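Side-chain contacts in beta-lactamase II (Erythrobacter litoralis, PDB 6V72), which probably hydrolyses the amide bond of beta-lactam antibiotics to give substituted beta-amino acids, as a zinc-dependent class B enzyme: residues 55-59 with 60-64; 143-147 with 148-152. All blocks are in the same frame, centred on the assembly; numbering follows the deposited sequence. Where two conformers were deposited one is given.

Interaction 1: 55-59 with 60-64; sequences LVVNG and DNTIL. With EDO (1,2-ethanediol), chain K.
N58 and N61 meet through flat peptide groups rather than through their side-chain amides. N58 N reaches N61 O at 2.9 Å, tilted 27° from the plane of that carbonyl. The return bond is less regular: N61 N lies 3.1 Å from N58 O, above the carbonyl plane by 47° and thus not on a lone pair. Both side-chain amides stand on one face of the sheet, with R90 touching each, and their ND2 atoms are bonded elsewhere: N58 ND2 to A154 O and N61 ND2 to P88 O. Further along, V56 and I63 exchange two backbone bonds whose donors keep closer to the carbonyl planes, and T62 CA, 3.2 Å from V56 O, makes a CA-H...O contact.

This is a beta hairpin with a two-residue type II' turn, N58 to N61. G59 follows N58 with positive phi, a conformation that favours glycine, and D60 completes the reversal, its CB against G59 C.

The other face is mainly apolar and is covered by W80, A81 and I77 of helix 71-84. There L55 has CG opposite the backbone N (chi1 -170°), which carries CD1 over to T62 OG1, 3.7 Å away, and on to L64 CD1 at 4.1 Å. T62 turns its methyl CG2 to V57 CG2 at 4.0 Å, while its hydroxyl is taken by K87 O. Ethanediol, probably from the crystallisation liquor, donates from O1 to V57 O at 2.9 Å, and its C2 rests on V56 CG1 at 3.6 Å.

Interaction 2: 143-147 with 148-152; sequences GWATG and EAAQS. With CA (calcium ion), chain D.
The first turn of helix 147-153, entered directly from the short, weakly bonded strand 145-146, is closed by a bond from Q151 N to G147 O and carries a surface calcium site built on an i, i+3 pair, E148 and Q151. Residues three apart project from neighbouring positions on the same side of a helix, so a carboxylate and an amide can share one ion. E148 grips the calcium with both oxygens, OE1 at 2.4 Å and OE2 at 2.7 Å. Its chain bends at chi2 (-63°), folding the carboxylate round to the metal. Q151 instead leaves the helix with CG opposite its backbone N (chi1 -172°) and runs on extended, bringing its amide oxygen OE1 to 2.4 Å from the calcium.

Behind these ligands the chain makes the passage from strand to helix. G147 has a positive phi that favours glycine, and Q151 N approaches its O at 3.1 Å, nearly along the line of the carbonyl. This bond ties the second calcium ligand to the residue just before the first. One residue earlier, A150 N makes a weak bond to T146 O at 3.5 Å. A water bridges the junction, donating to T146 O and accepting from A149 N, thereby occupying an amide at the start of the helix. The methyl of A150 faces that of A145, while A145 and A149 both pack on I137 of strand 135-139.

S152 supplies the second shell. Its OG and N bond to E148 O from opposite faces of the carbonyl plane, and its OG also accepts a hydrogen bond, 2.8 Å long, from a water whose oxygen lies 2.5 Å from the calcium.

Interactions 1 and 2, their centres 16 Å apart, both reach the same mixed sheet, interaction 2 through 145-146 alone; 61-64 pairs with strand 89-93. Near the end of helix 147-153, I63 CD1 lies 4.2 Å from S152 O, a tentative touch because I63 has two conformers. Firmer links are R90, which bonds to S152 O and packs on N58 and N61, and the N58 bond to A154. Nearest atoms of the N58 and Q151 side chains are about 9 Å apart; N58 is about 12 Å from the calcium of interaction 2. Neither contact contains a zinc ligand; H96 and H98, which bind zinc in a structure of this protein, follow strand 89-93; here no zinc is bound and H98 is not modelled.

Interaction 1: 55-59 with 60-64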
# COMPACT_ATOMS: atom_id res chain seq x y z
N LEU A 55 26.82 -4.72 -3.09
CA LEU A 55 27.93 -5.41 -3.72
C LEU A 55 29.05 -5.42 -2.69
O LEU A 55 29.52 -4.35 -2.27
CB LEU A 55 28.33 -4.70 -5.02
CG LEU A 55 29.31 -5.36 -5.96
CD1 LEU A 55 28.75 -6.62 -6.61
CD2 LEU A 55 29.65 -4.32 -7.02
N VAL A 56 29.44 -6.61 -2.23
CA VAL A 56 30.32 -6.75 -1.08
C VAL A 56 31.61 -7.44 -1.52
O VAL A 56 31.57 -8.54 -2.08
CB VAL A 56 29.65 -7.56 0.05
CG1 VAL A 56 30.62 -7.75 1.24
CG2 VAL A 56 28.37 -6.86 0.48
N VAL A 57 32.74 -6.80 -1.24
CA VAL A 57 34.05 -7.35 -1.59
C VAL A 57 34.41 -8.49 -0.64
O VAL A 57 34.28 -8.38 0.59
CB VAL A 57 35.12 -6.26 -1.55
CG1 VAL A 57 36.52 -6.88 -1.69
CG2 VAL A 57 34.85 -5.21 -2.64
N ASN A 58 34.90 -9.59 -1.21
CA ASN A 58 35.54 -10.65 -0.43
C ASN A 58 36.78 -11.09 -1.20
O ASN A 58 36.66 -11.83 -2.18
CB ASN A 58 34.59 -11.82 -0.20
CG ASN A 58 35.25 -12.95 0.59
OD1 ASN A 58 36.47 -13.08 0.61
ND2 ASN A 58 34.43 -13.76 1.26
N GLY A 59 37.95 -10.65 -0.75
CA GLY A 59 39.17 -11.04 -1.42
C GLY A 59 39.19 -10.44 -2.81
O GLY A 59 39.04 -9.23 -2.99
N ASP A 60 39.36 -11.31 -3.82
CA ASP A 60 39.44 -10.88 -5.20
C ASP A 60 38.12 -11.02 -5.95
O ASP A 60 38.11 -10.94 -7.19
CB ASP A 60 40.52 -11.68 -5.93
CG ASP A 60 41.92 -11.45 -5.35
OD1 ASP A 60 42.25 -10.30 -4.98
OD2 ASP A 60 42.68 -12.43 -5.27
N ASN A 61 37.01 -11.21 -5.24
CA ASN A 61 35.70 -11.30 -5.87
C ASN A 61 34.70 -10.44 -5.10
O ASN A 61 35.01 -9.86 -4.05
CB ASN A 61 35.21 -12.75 -5.94
CG ASN A 61 35.98 -13.56 -6.96
OD1 ASN A 61 36.90 -14.32 -6.62
ND2 ASN A 61 35.63 -13.39 -8.24
N THR A 62 33.49 -10.36 -5.65
CA THR A 62 32.39 -9.70 -4.95
C THR A 62 31.21 -10.63 -4.83
O THR A 62 31.07 -11.62 -5.56
CB THR A 62 31.93 -8.41 -5.66
OG1 THR A 62 31.79 -8.65 -7.07
CG2 THR A 62 32.95 -7.28 -5.45
N ILE A 63 30.35 -10.31 -3.87
CA ILE A 63 29.07 -10.98 -3.64
C ILE A 63 27.97 -9.96 -3.83
O ILE A 63 28.03 -8.86 -3.28
CB ILE A 63 29.00 -11.61 -2.24
CG1 ILE A 63 30.07 -12.68 -2.11
CG2 ILE A 63 27.62 -12.21 -2.00
CD1 ILE A 63 30.72 -12.65 -0.78
N LEU A 64 26.96 -10.33 -4.62
CA LEU A 64 25.86 -9.44 -4.97
C LEU A 64 24.65 -9.75 -4.10
O LEU A 64 24.27 -10.91 -3.94
CB LEU A 64 25.50 -9.62 -6.45
CG LEU A 64 24.35 -8.76 -7.01
CD1 LEU A 64 24.70 -7.31 -6.95
CD2 LEU A 64 24.03 -9.20 -8.43
C1 EDO K . 33.77 -5.71 2.90
O1 EDO K . 34.99 -6.21 2.32
C2 EDO K . 33.09 -6.81 3.71
O2 EDO K . 33.95 -7.27 4.75

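Interaction 2: 143-147 with 148-152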
# COMPACT_ATOMS: atom_id res chain seq x y z
N GLY A 143 16.63 -19.41 12.09
CA GLY A 143 16.61 -18.47 10.99
C GLY A 143 17.95 -18.19 10.36
O GLY A 143 18.00 -17.42 9.39
N TRP A 144 19.04 -18.79 10.86
CA TRP A 144 20.37 -18.49 10.35
C TRP A 144 20.77 -19.46 9.24
O TRP A 144 20.53 -20.66 9.34
CB TRP A 144 21.41 -18.55 11.47
CG TRP A 144 21.23 -17.43 12.43
CD1 TRP A 144 20.69 -17.51 13.69
CD2 TRP A 144 21.57 -16.06 12.21
NE1 TRP A 144 20.68 -16.26 14.27
CE2 TRP A 144 21.21 -15.35 13.38
CE3 TRP A 144 22.11 -15.35 11.13
CZ2 TRP A 144 21.41 -13.98 13.51
CZ3 TRP A 144 22.31 -13.97 11.27
CH2 TRP A 144 21.96 -13.30 12.46
N ALA A 145 21.39 -18.93 8.20
CA ALA A 145 21.88 -19.80 7.14
C ALA A 145 23.02 -20.68 7.65
O ALA A 145 23.78 -20.31 8.55
CB ALA A 145 22.35 -18.98 5.94
N THR A 146 23.14 -21.85 7.03
CA THR A 146 24.23 -22.77 7.34
C THR A 146 24.71 -23.35 6.03
O THR A 146 24.26 -22.96 4.95
CB THR A 146 23.77 -23.88 8.29
OG1 THR A 146 24.89 -24.76 8.61
CG2 THR A 146 22.60 -24.66 7.64
N GLY A 147 25.66 -24.27 6.12
CA GLY A 147 26.05 -24.98 4.93
C GLY A 147 26.65 -24.10 3.85
O GLY A 147 27.32 -23.09 4.11
N GLU A 148 26.40 -24.52 2.59
CA GLU A 148 27.04 -23.88 1.44
C GLU A 148 26.66 -22.41 1.31
O GLU A 148 27.49 -21.59 0.90
CB GLU A 148 26.69 -24.64 0.17
CG GLU A 148 27.51 -25.88 -0.06
CD GLU A 148 28.99 -25.58 -0.25
OE1 GLU A 148 29.34 -24.47 -0.70
OE2 GLU A 148 29.81 -26.48 0.05
N ALA A 149 25.41 -22.05 1.62
CA ALA A 149 25.02 -20.64 1.53
C ALA A 149 25.86 -19.79 2.49
O ALA A 149 26.35 -18.72 2.12
CB ALA A 149 23.53 -20.47 1.84
N ALA A 150 26.03 -20.26 3.72
CA ALA A 150 26.79 -19.49 4.69
C ALA A 150 28.25 -19.37 4.28
O ALA A 150 28.84 -18.29 4.42
CB ALA A 150 26.68 -20.15 6.07
N GLN A 151 28.84 -20.45 3.75
CA GLN A 151 30.23 -20.39 3.29
C GLN A 151 30.36 -19.49 2.07
O GLN A 151 31.29 -18.68 1.98
CB GLN A 151 30.73 -21.79 2.95
CG GLN A 151 32.22 -21.86 2.63
CD GLN A 151 32.63 -23.27 2.21
OE1 GLN A 151 32.12 -23.81 1.25
NE2 GLN A 151 33.55 -23.85 2.95
N SER A 152 29.44 -19.63 1.12
CA SER A 152 29.59 -18.99 -0.18
C SER A 152 29.29 -17.51 -0.15
O SER A 152 29.78 -16.77 -1.01
CB SER A 152 28.68 -19.65 -1.22
OG SER A 152 28.94 -21.05 -1.32
CA CA D . 31.76 -24.79 -0.88
O HOH W 1 23.07 -23.57 2.20
O HOH W 2 31.37 -22.41 -1.41